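Long-range contacts in putative polyketide synthase (PDB 5HU7), which probably dehydrates beta-hydroxyacyl intermediates of polyketide assembly, as the dehydratase domain of a trans-AT polyketide synthase: residues T273-C281 with I289-G297; S174-V182 with V189-S197. One frame throughout, in Å; residues are numbered along the deposited sequence.

Interaction 1: T273-C281 with I289-G297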
ATOM      1  N   THR A 273      33.831  14.381 -11.462  1.00110.70           N
ATOM      2  CA  THR A 273      34.895  13.413 -11.742  1.00110.88           C
ATOM      3  C   THR A 273      35.423  12.736 -10.447  1.00109.83           C
ATOM      4  O   THR A 273      35.821  11.561 -10.506  1.00109.68           O
ATOM      5  CB  THR A 273      36.021  14.094 -12.555  1.00128.41           C
ATOM      6  OG1 THR A 273      35.467  14.602 -13.773  1.00134.96           O
ATOM      7  CG2 THR A 273      37.189  13.142 -12.882  1.00126.95           C
ATOM      8  N   ALA A 274      35.447  13.474  -9.296  1.00100.77           N
ATOM      9  CA  ALA A 274      35.943  12.958  -8.007  1.00 96.85           C
ATOM     10  C   ALA A 274      35.130  11.765  -7.482  1.00 93.03           C
ATOM     11  O   ALA A 274      33.952  11.955  -7.164  1.00 91.94           O
ATOM     12  CB  ALA A 274      35.929  14.065  -6.974  1.00 97.51           C
ATOM     13  N   THR A 275      35.725  10.524  -7.452  1.00 84.23           N
ATOM     14  CA  THR A 275      35.017   9.343  -6.949  1.00 79.21           C
ATOM     15  C   THR A 275      35.461   8.997  -5.523  1.00 73.52           C
ATOM     16  O   THR A 275      36.655   8.884  -5.261  1.00 73.02           O
ATOM     17  CB  THR A 275      35.152   8.200  -7.946  1.00 88.79           C
ATOM     18  OG1 THR A 275      34.655   8.660  -9.205  1.00 94.88           O
ATOM     19  CG2 THR A 275      34.363   7.000  -7.542  1.00 83.64           C
ATOM     20  N   LEU A 276      34.491   8.779  -4.624  1.00 63.59           N
ATOM     21  CA  LEU A 276      34.784   8.547  -3.220  1.00 61.40           C
ATOM     22  C   LEU A 276      34.269   7.258  -2.634  1.00 61.30           C
ATOM     23  O   LEU A 276      33.267   6.703  -3.087  1.00 60.61           O
ATOM     24  CB  LEU A 276      34.190   9.696  -2.387  1.00 60.23           C
ATOM     25  CG  LEU A 276      34.531  11.090  -2.849  1.00 67.18           C
ATOM     26  CD1 LEU A 276      33.762  12.088  -2.096  1.00 67.56           C
ATOM     27  CD2 LEU A 276      36.038  11.369  -2.689  1.00 71.18           C
ATOM     28  N   ASP A 277      34.937   6.831  -1.556  1.00 56.84           N
ATOM     29  CA  ASP A 277      34.530   5.740  -0.696  1.00 55.63           C
ATOM     30  C   ASP A 277      34.205   6.396   0.663  1.00 60.73           C
ATOM     31  O   ASP A 277      35.004   7.198   1.149  1.00 60.25           O
ATOM     32  CB  ASP A 277      35.629   4.714  -0.542  1.00 57.57           C
ATOM     33  CG  ASP A 277      35.952   3.926  -1.802  1.00 77.78           C
ATOM     34  OD1 ASP A 277      35.183   4.051  -2.813  1.00 77.84           O
ATOM     35  OD2 ASP A 277      36.912   3.117  -1.761  1.00 80.58           O
ATOM     36  N   ILE A 278      33.005   6.120   1.215  1.00 57.30           N
ATOM     37  CA  ILE A 278      32.538   6.675   2.472  1.00 56.45           C
ATOM     38  C   ILE A 278      32.109   5.542   3.372  1.00 61.75           C
ATOM     39  O   ILE A 278      31.257   4.745   2.981  1.00 62.10           O
ATOM     40  CB  ILE A 278      31.380   7.683   2.257  1.00 58.82           C
ATOM     41  CG1 ILE A 278      31.811   8.797   1.301  1.00 59.68           C
ATOM     42  CG2 ILE A 278      30.908   8.296   3.591  1.00 59.90           C
ATOM     43  CD1 ILE A 278      30.740   9.821   0.975  1.00 66.66           C
ATOM     44  N   GLU A 279      32.655   5.507   4.593  1.00 58.74           N
ATOM     45  CA  GLU A 279      32.283   4.554   5.624  1.00 59.05           C
ATOM     46  C   GLU A 279      31.695   5.342   6.788  1.00 63.67           C
ATOM     47  O   GLU A 279      32.311   6.301   7.253  1.00 63.77           O
ATOM     48  CB  GLU A 279      33.489   3.724   6.064  1.00 62.10           C
ATOM     49  CG  GLU A 279      33.726   2.590   5.090  1.00 78.51           C
ATOM     50  CD  GLU A 279      35.156   2.137   4.908  1.00103.29           C
ATOM     51  OE1 GLU A 279      36.036   2.998   4.695  1.00 99.66           O
ATOM     52  OE2 GLU A 279      35.395   0.913   4.930  1.00108.69           O
ATOM     53  N   LEU A 280      30.496   4.956   7.225  1.00 59.86           N
ATOM     54  CA  LEU A 280      29.770   5.606   8.290  1.00 60.63           C
ATOM     55  C   LEU A 280      29.717   4.621   9.437  1.00 64.90           C
ATOM     56  O   LEU A 280      29.206   3.530   9.253  1.00 64.00           O
ATOM     57  CB  LEU A 280      28.354   5.967   7.812  1.00 59.28           C
ATOM     58  CG  LEU A 280      28.282   6.819   6.545  1.00 63.31           C
ATOM     59  CD1 LEU A 280      26.853   7.088   6.165  1.00 64.91           C
ATOM     60  CD2 LEU A 280      28.985   8.164   6.729  1.00 65.40           C
ATOM     61  N   CYS A 281      30.276   4.983  10.604  1.00 62.45           N
ATOM     62  CA  CYS A 281      30.318   4.106  11.753  1.00 64.21           C
ATOM     63  C   CYS A 281      29.805   4.781  13.016  1.00 68.61           C
ATOM     64  O   CYS A 281      29.562   5.990  13.037  1.00 67.27           O
ATOM     65  CB  CYS A 281      31.748   3.620  11.939  1.00 66.13           C
ATOM     66  SG  CYS A 281      32.881   4.910  12.514  1.00 71.07           S
ATOM     67  N   ILE A 289      27.173   1.607   7.373  1.00 58.63           N
ATOM     68  CA  ILE A 289      26.948   1.888   5.958  1.00 56.65           C
ATOM     69  C   ILE A 289      28.281   2.151   5.250  1.00 59.33           C
ATOM     70  O   ILE A 289      29.080   2.973   5.688  1.00 60.08           O
ATOM     71  CB  ILE A 289      26.014   3.116   5.740  1.00 59.92           C
ATOM     72  CG1 ILE A 289      24.650   2.981   6.471  1.00 62.12           C
ATOM     73  CG2 ILE A 289      25.792   3.349   4.234  1.00 62.20           C
ATOM     74  CD1 ILE A 289      23.966   4.271   6.730  1.00 67.87           C
ATOM     75  N   ARG A 290      28.480   1.510   4.115  1.00 55.28           N
ATOM     76  CA  ARG A 290      29.657   1.687   3.281  1.00 54.55           C
ATOM     77  C   ARG A 290      29.183   2.070   1.870  1.00 60.48           C
ATOM     78  O   ARG A 290      28.328   1.395   1.324  1.00 61.18           O
ATOM     79  CB  ARG A 290      30.478   0.415   3.265  1.00 50.13           C
ATOM     80  CG  ARG A 290      31.495   0.333   2.138  1.00 64.48           C
ATOM     81  CD  ARG A 290      32.323  -0.912   2.242  1.00 67.07           C
ATOM     82  NE  ARG A 290      33.259  -0.857   3.360  1.00 70.44           N
ATOM     83  CZ  ARG A 290      34.085  -1.840   3.707  1.00 76.50           C
ATOM     84  NH1 ARG A 290      34.075  -2.996   3.048  1.00 64.15           N
ATOM     85  NH2 ARG A 290      34.915  -1.685   4.734  1.00 65.37           N
ATOM     86  N   MET A 291      29.738   3.153   1.300  1.00 56.14           N
ATOM     87  CA  MET A 291      29.426   3.646  -0.025  1.00 53.76           C
ATOM     88  C   MET A 291      30.721   3.578  -0.784  1.00 58.20           C
ATOM     89  O   MET A 291      31.721   4.127  -0.330  1.00 59.77           O
ATOM     90  CB  MET A 291      28.936   5.093   0.014  1.00 56.49           C
ATOM     91  CG  MET A 291      27.652   5.263   0.785  1.00 60.87           C
ATOM     92  SD  MET A 291      27.246   6.971   1.082  1.00 67.18           S
ATOM     93  CE  MET A 291      26.721   7.442  -0.498  1.00 64.62           C
ATOM     94  N   ARG A 292      30.744   2.829  -1.867  1.00 54.93           N
ATOM     95  CA  ARG A 292      31.927   2.675  -2.687  1.00 55.70           C
ATOM     96  C   ARG A 292      31.633   3.195  -4.085  1.00 58.97           C
ATOM     97  O   ARG A 292      30.587   2.891  -4.643  1.00 58.58           O
ATOM     98  CB  ARG A 292      32.374   1.199  -2.712  1.00 53.31           C
ATOM     99  CG  ARG A 292      32.907   0.690  -1.353  1.00 67.05           C
ATOM    100  CD  ARG A 292      34.275   1.308  -1.022  1.00 92.14           C
ATOM    101  NE  ARG A 292      34.954   0.812   0.185  1.00 94.42           N
ATOM    102  CZ  ARG A 292      35.568  -0.369   0.305  1.00111.91           C
ATOM    103  NH1 ARG A 292      36.163  -0.699   1.446  1.00101.98           N
ATOM    104  NH2 ARG A 292      35.567  -1.238  -0.705  1.00 96.21           N
ATOM    105  N   GLY A 293      32.520   4.048  -4.596  1.00 54.70           N
ATOM    106  CA  GLY A 293      32.417   4.574  -5.934  1.00 53.48           C
ATOM    107  C   GLY A 293      31.336   5.620  -6.052  1.00 58.86           C
ATOM    108  O   GLY A 293      30.603   5.620  -7.036  1.00 56.77           O
ATOM    109  N   PHE A 294      31.294   6.572  -5.077  1.00 56.62           N
ATOM    110  CA  PHE A 294      30.334   7.660  -4.998  1.00 54.25           C
ATOM    111  C   PHE A 294      30.837   8.894  -5.745  1.00 56.48           C
ATOM    112  O   PHE A 294      31.852   9.461  -5.388  1.00 55.56           O
ATOM    113  CB  PHE A 294      30.055   8.006  -3.535  1.00 56.45           C
ATOM    114  CG  PHE A 294      28.990   9.073  -3.342  1.00 59.78           C
ATOM    115  CD1 PHE A 294      27.712   8.906  -3.856  1.00 63.36           C
ATOM    116  CD2 PHE A 294      29.281  10.253  -2.673  1.00 66.05           C
ATOM    117  CE1 PHE A 294      26.725   9.877  -3.669  1.00 64.82           C
ATOM    118  CE2 PHE A 294      28.287  11.219  -2.473  1.00 69.35           C
ATOM    119  CZ  PHE A 294      27.015  11.020  -2.975  1.00 65.60           C
ATOM    120  N   SER A 295      30.041   9.377  -6.685  1.00 54.92           N
ATOM    121  CA  SER A 295      30.398  10.524  -7.511  1.00 55.82           C
ATOM    122  C   SER A 295      29.214  11.437  -7.696  1.00 60.46           C
ATOM    123  O   SER A 295      28.143  11.019  -8.128  1.00 60.57           O
ATOM    124  CB  SER A 295      30.902  10.052  -8.870  1.00 60.14           C
ATOM    125  OG  SER A 295      31.521  11.122  -9.563  1.00 75.32           O
ATOM    126  N   MET A 296      29.394  12.677  -7.362  1.00 60.80           N
ATOM    127  CA  MET A 296      28.348  13.698  -7.526  1.00 62.72           C
ATOM    128  C   MET A 296      28.635  14.494  -8.774  1.00 69.63           C
ATOM    129  O   MET A 296      29.790  14.831  -9.031  1.00 69.94           O
ATOM    130  CB  MET A 296      28.325  14.628  -6.313  1.00 66.07           C
ATOM    131  CG  MET A 296      27.963  13.919  -5.056  1.00 70.49           C
ATOM    132  SD  MET A 296      27.949  15.045  -3.668  1.00 77.79           S
ATOM    133  CE  MET A 296      29.749  15.174  -3.392  1.00 76.45           C
ATOM    134  N   GLY A 297      27.593  14.804  -9.538  1.00 69.19           N
ATOM    135  CA  GLY A 297      27.760  15.575 -10.765  1.00 71.81           C
ATOM    136  C   GLY A 297      27.805  17.061 -10.471  1.00 79.79           C
ATOM    137  O   GLY A 297      27.168  17.522  -9.517  1.00 78.11           O
TER

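Interaction 2: S174-V182 with V189-S197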
ATOM      1  N   SER A 174      26.988  26.739   3.027  1.00148.98           N
ATOM      2  CA  SER A 174      26.278  27.516   4.041  1.00148.76           C
ATOM      3  C   SER A 174      26.527  26.998   5.472  1.00147.38           C
ATOM      4  O   SER A 174      27.233  27.679   6.228  1.00148.17           O
ATOM      5  CB  SER A 174      24.779  27.552   3.730  1.00153.08           C
ATOM      6  OG  SER A 174      24.007  28.182   4.741  1.00164.10           O
ATOM      7  N   GLU A 175      25.943  25.822   5.855  1.00138.55           N
ATOM      8  CA  GLU A 175      26.047  25.318   7.232  1.00137.54           C
ATOM      9  C   GLU A 175      26.885  24.021   7.430  1.00137.08           C
ATOM     10  O   GLU A 175      26.876  23.090   6.614  1.00134.60           O
ATOM     11  CB  GLU A 175      24.652  25.155   7.857  1.00138.94           C
ATOM     12  CG  GLU A 175      23.843  23.956   7.409  1.00149.59           C
ATOM     13  CD  GLU A 175      22.550  23.802   8.187  1.00176.55           C
ATOM     14  OE1 GLU A 175      22.198  22.650   8.531  1.00168.99           O
ATOM     15  OE2 GLU A 175      21.927  24.837   8.518  1.00177.72           O
ATOM     16  N   PHE A 176      27.615  24.010   8.567  1.00132.30           N
ATOM     17  CA  PHE A 176      28.503  22.943   9.041  1.00129.68           C
ATOM     18  C   PHE A 176      28.040  22.639  10.485  1.00129.55           C
ATOM     19  O   PHE A 176      28.868  22.472  11.391  1.00129.51           O
ATOM     20  CB  PHE A 176      29.973  23.439   9.039  1.00132.70           C
ATOM     21  CG  PHE A 176      30.478  23.964   7.712  1.00134.09           C
ATOM     22  CD1 PHE A 176      29.951  25.122   7.156  1.00138.22           C
ATOM     23  CD2 PHE A 176      31.541  23.356   7.064  1.00135.51           C
ATOM     24  CE1 PHE A 176      30.358  25.559   5.905  1.00139.04           C
ATOM     25  CE2 PHE A 176      32.002  23.844   5.843  1.00138.63           C
ATOM     26  CZ  PHE A 176      31.391  24.931   5.261  1.00137.63           C
ATOM     27  N   GLN A 177      26.695  22.622  10.693  1.00121.81           N
ATOM     28  CA  GLN A 177      26.060  22.396  11.999  1.00120.08           C
ATOM     29  C   GLN A 177      26.195  20.941  12.446  1.00115.23           C
ATOM     30  O   GLN A 177      26.215  20.664  13.649  1.00117.39           O
ATOM     31  CB  GLN A 177      24.571  22.806  11.974  1.00121.87           C
ATOM     32  CG  GLN A 177      24.338  24.331  11.999  1.00135.85           C
ATOM     33  CD  GLN A 177      22.912  24.738  11.658  1.00151.02           C
ATOM     34  OE1 GLN A 177      22.045  23.912  11.320  1.00146.19           O
ATOM     35  NE2 GLN A 177      22.635  26.030  11.732  1.00134.67           N
ATOM     36  N   GLY A 178      26.294  20.026  11.490  1.00101.99           N
ATOM     37  CA  GLY A 178      26.460  18.615  11.800  1.00 98.20           C
ATOM     38  C   GLY A 178      27.881  18.164  12.090  1.00 95.13           C
ATOM     39  O   GLY A 178      28.063  17.039  12.542  1.00 94.21           O
ATOM     40  N   ILE A 179      28.901  19.023  11.870  1.00 86.87           N
ATOM     41  CA  ILE A 179      30.319  18.670  12.034  1.00 83.95           C
ATOM     42  C   ILE A 179      30.882  19.075  13.380  1.00 84.54           C
ATOM     43  O   ILE A 179      30.994  20.271  13.615  1.00 85.55           O
ATOM     44  CB  ILE A 179      31.147  19.337  10.886  1.00 85.45           C
ATOM     45  CG1 ILE A 179      30.622  18.873   9.514  1.00 81.75           C
ATOM     46  CG2 ILE A 179      32.678  19.054  11.020  1.00 85.72           C
ATOM     47  CD1 ILE A 179      31.353  19.453   8.381  1.00 86.64           C
ATOM     48  N   ASP A 180      31.321  18.115  14.230  1.00 77.82           N
ATOM     49  CA  ASP A 180      31.982  18.468  15.482  1.00 79.33           C
ATOM     50  C   ASP A 180      33.445  18.837  15.183  1.00 82.37           C
ATOM     51  O   ASP A 180      33.934  19.879  15.605  1.00 85.74           O
ATOM     52  CB  ASP A 180      31.937  17.306  16.488  1.00 82.63           C
ATOM     53  CG  ASP A 180      30.580  17.049  17.112  1.00100.69           C
ATOM     54  OD1 ASP A 180      29.907  18.028  17.491  1.00106.24           O
ATOM     55  OD2 ASP A 180      30.232  15.867  17.305  1.00107.74           O
ATOM     56  N   GLN A 181      34.148  17.964  14.486  1.00 76.75           N
ATOM     57  CA  GLN A 181      35.549  18.188  14.153  1.00 76.54           C
ATOM     58  C   GLN A 181      35.952  17.346  12.986  1.00 76.39           C
ATOM     59  O   GLN A 181      35.295  16.356  12.687  1.00 73.18           O
ATOM     60  CB  GLN A 181      36.454  17.917  15.373  1.00 80.43           C
ATOM     61  CG  GLN A 181      36.166  16.593  16.080  1.00 82.76           C
ATOM     62  CD  GLN A 181      36.953  16.438  17.356  1.00 99.62           C
ATOM     63  OE1 GLN A 181      38.173  16.288  17.343  1.00 97.71           O
ATOM     64  NE2 GLN A 181      36.277  16.451  18.486  1.00 90.77           N
ATOM     65  N   VAL A 182      37.027  17.739  12.311  1.00 75.83           N
ATOM     66  CA  VAL A 182      37.513  17.000  11.153  1.00 75.32           C
ATOM     67  C   VAL A 182      38.953  16.653  11.359  1.00 76.04           C
ATOM     68  O   VAL A 182      39.770  17.539  11.517  1.00 78.31           O
ATOM     69  CB  VAL A 182      37.310  17.796   9.845  1.00 80.36           C
ATOM     70  CG1 VAL A 182      37.914  17.067   8.661  1.00 79.96           C
ATOM     71  CG2 VAL A 182      35.835  18.054   9.617  1.00 79.11           C
ATOM     72  N   VAL A 189      39.770  11.958   5.299  1.00 78.91           N
ATOM     73  CA  VAL A 189      39.206  12.862   6.279  1.00 77.35           C
ATOM     74  C   VAL A 189      38.293  12.023   7.145  1.00 76.13           C
ATOM     75  O   VAL A 189      37.566  11.188   6.619  1.00 73.26           O
ATOM     76  CB  VAL A 189      38.504  14.123   5.706  1.00 82.44           C
ATOM     77  CG1 VAL A 189      39.498  14.999   4.980  1.00 83.92           C
ATOM     78  CG2 VAL A 189      37.352  13.772   4.782  1.00 81.64           C
ATOM     79  N   LEU A 190      38.420  12.146   8.475  1.00 71.78           N
ATOM     80  CA  LEU A 190      37.554  11.434   9.415  1.00 69.68           C
ATOM     81  C   LEU A 190      36.734  12.522  10.072  1.00 70.01           C
ATOM     82  O   LEU A 190      37.281  13.371  10.778  1.00 69.60           O
ATOM     83  CB  LEU A 190      38.334  10.604  10.444  1.00 71.10           C
ATOM     84  CG  LEU A 190      37.484   9.953  11.526  1.00 75.81           C
ATOM     85  CD1 LEU A 190      36.710   8.767  10.966  1.00 73.05           C
ATOM     86  CD2 LEU A 190      38.356   9.548  12.736  1.00 80.14           C
ATOM     87  N   VAL A 191      35.439  12.540   9.783  1.00 63.48           N
ATOM     88  CA  VAL A 191      34.557  13.575  10.281  1.00 64.39           C
ATOM     89  C   VAL A 191      33.841  13.075  11.504  1.00 68.64           C
ATOM     90  O   VAL A 191      33.185  12.039  11.428  1.00 66.53           O
ATOM     91  CB  VAL A 191      33.506  13.960   9.197  1.00 67.62           C
ATOM     92  CG1 VAL A 191      32.618  15.092   9.679  1.00 68.30           C
ATOM     93  CG2 VAL A 191      34.178  14.345   7.895  1.00 66.82           C
ATOM     94  N   LYS A 192      33.896  13.829  12.594  1.00 67.19           N
ATOM     95  CA  LYS A 192      33.117  13.507  13.788  1.00 68.57           C
ATOM     96  C   LYS A 192      31.790  14.250  13.622  1.00 73.75           C
ATOM     97  O   LYS A 192      31.775  15.474  13.467  1.00 71.21           O
ATOM     98  CB  LYS A 192      33.820  13.945  15.063  1.00 70.56           C
ATOM     99  CG  LYS A 192      33.065  13.523  16.317  1.00 89.46           C
ATOM    100  CD  LYS A 192      33.927  13.645  17.551  1.00 96.03           C
ATOM    101  CE  LYS A 192      33.146  13.413  18.814  1.00110.97           C
ATOM    102  NZ  LYS A 192      32.185  14.514  19.101  1.00131.17           N
ATOM    103  N   LEU A 193      30.698  13.505  13.620  1.00 72.54           N
ATOM    104  CA  LEU A 193      29.373  14.052  13.371  1.00 72.54           C
ATOM    105  C   LEU A 193      28.563  14.258  14.620  1.00 78.55           C
ATOM    106  O   LEU A 193      28.612  13.457  15.540  1.00 78.75           O
ATOM    107  CB  LEU A 193      28.589  13.106  12.445  1.00 70.67           C
ATOM    108  CG  LEU A 193      29.184  12.903  11.073  1.00 73.80           C
ATOM    109  CD1 LEU A 193      28.554  11.727  10.417  1.00 73.55           C
ATOM    110  CD2 LEU A 193      29.060  14.152  10.215  1.00 75.38           C
ATOM    111  N   SER A 194      27.675  15.239  14.557  1.00 77.73           N
ATOM    112  CA  SER A 194      26.699  15.515  15.601  1.00 80.91           C
ATOM    113  C   SER A 194      25.461  15.914  14.831  1.00 88.06           C
ATOM    114  O   SER A 194      25.118  17.088  14.720  1.00 90.32           O
ATOM    115  CB  SER A 194      27.209  16.564  16.583  1.00 83.93           C
ATOM    116  OG  SER A 194      26.153  17.243  17.232  1.00103.64           O
ATOM    117  N   LEU A 195      24.846  14.899  14.215  1.00 84.93           N
ATOM    118  CA  LEU A 195      23.682  15.079  13.371  1.00 84.72           C
ATOM    119  C   LEU A 195      22.511  15.634  14.182  1.00 96.68           C
ATOM    120  O   LEU A 195      22.366  15.290  15.357  1.00 97.82           O
ATOM    121  CB  LEU A 195      23.290  13.757  12.687  1.00 82.13           C
ATOM    122  CG  LEU A 195      24.293  13.215  11.670  1.00 83.18           C
ATOM    123  CD1 LEU A 195      23.927  11.817  11.221  1.00 80.53           C
ATOM    124  CD2 LEU A 195      24.428  14.139  10.484  1.00 84.97           C
ATOM    125  N   PRO A 196      21.684  16.527  13.595  1.00 97.54           N
ATOM    126  CA  PRO A 196      20.567  17.095  14.368  1.00100.99           C
ATOM    127  C   PRO A 196      19.611  16.052  14.935  1.00108.56           C
ATOM    128  O   PRO A 196      19.506  14.950  14.415  1.00105.90           O
ATOM    129  CB  PRO A 196      19.869  18.022  13.371  1.00101.65           C
ATOM    130  CG  PRO A 196      20.862  18.287  12.316  1.00103.05           C
ATOM    131  CD  PRO A 196      21.721  17.079  12.226  1.00 96.85           C
ATOM    132  N   SER A 197      18.937  16.413  16.026  1.00112.29           N
ATOM    133  CA  SER A 197      17.991  15.539  16.715  1.00115.06           C
ATOM    134  C   SER A 197      16.775  15.230  15.835  1.00119.78           C
ATOM    135  O   SER A 197      16.194  16.132  15.230  1.00118.73           O
ATOM    136  CB  SER A 197      17.534  16.182  18.026  1.00121.99           C
ATOM    137  OG  SER A 197      16.975  17.468  17.809  1.00131.81           O
TER

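Interaction 1: T273-C281 with I289-G297
Asp277 lays its carboxylate against the aliphatic part of Arg292, its CG 3.2 Å from Arg292 CD, and both of its oxygens are engaged. Asp277 OD1 accepts the backbone N-H of Gly293 at 3.2 Å, while Asp277 OD2 sits 3.6 Å from Arg292 NE, well out of the guanidinium plane, a salt bridge of charge alone. A bend at chi2 (-71°), with a further turn at chi4, carries Arg292 NH1 over the centre of the Arg290 guanidinium, 3.3 Å above its plane. Glu279 lies alongside Arg290 and bonds it, Glu279 OE2 being 2.6 Å from Arg290 NH2; a longer salt bridge runs from Glu279 OE2 to Arg292 NH1.

Two strands of an antiparallel hairpin carry this network on one face. On the other, Ile278 CD1 meets Phe294 CD2 at 4.0 Å and Leu280 packs on Ile289, apolar side chains suited to a buried face from which Leu276 and Leu280 reach helix 212-227. The Phe294 ring also receives Met291 CE over one face. Paired backbone bonds join Ile278 with Met291 and Leu276 with Phe294. Gly293, with positive phi (75°), and Phe294 both face Leu276 in a G1 beta bulge, the glycine in a conformation that residues with a CB adopt less readily. An alanine in place of Asp277 removes the carboxylate, and would probably leave the Gly293 N-H without this acceptor and Arg292 without its nearer counter-charge. Two acids shared between two arginines, one lying over the face of the other, imply paired charges that probably hold both guanidinium groups over this side of the hairpin.

Interaction 2: S174-V182 with V189-S197
Lys192 runs out with CG opposite its backbone N (chi1 -176°) and turns at its last torsion (chi4 -70°), bringing NZ over the carboxylate of Asp180, whose CG is swung beside its own backbone N (chi1 -73°). Lys192 NZ reaches Asp180 OD2 at 3.0 Å from above the carboxylate plane, a hydrogen-bonded salt bridge. The same carboxylate rests on Ser194, whose CB lies 3.2 Å from Asp180 OD2. Gln181 crosses the lysine chain, with Gln181 CG 3.7 Å from Lys192 CB, so the methylenes serve as packing surface as well as a carrier of charge.

Within the beta hairpin of strands 179-185 and 188-193, Asp180 and Gln181 both face Lys192 in a classic beta bulge: Asp180 N bonds to Lys192 O, and Lys192 N to Gln181 O at 2.9 Å. Ser194 N bonds to Gly178 O at 2.7 Å. The opposite face is apolar, with Ile179 CG2 4.2 Å from Val191 CG1; Ile179, Val182 and Val191, compact branched residues, meet helix 212-227, while Val189 touches strand 258-263. The bulge thus puts an acid at the lysine's amino group and a glutamine along its methylenes, opposite a buried hydrocarbon side.

Overall arrangement
From the N terminus, interaction 2 comes first: strand 179-185 turns back through a short connection into strand 188-193, closing one hairpin. The chain then forms helix 212-227 and strands 241-249 and 258-263 before interaction 1 closes a second hairpin between strands 276-281 and 287-298. The two loops follow in series, neither nesting nor crossing. Their centres lie about 17 Å apart and their nearest atoms about 5 Å, without touching. Strand 258-263 joins them, pairing with 188-193 on one side and 276-281 on the other, while helix 212-227 packs against both hairpins, a long helix wrapped by antiparallel strands, consistent with the second half of the double hotdog fold of polyketide synthase dehydratases.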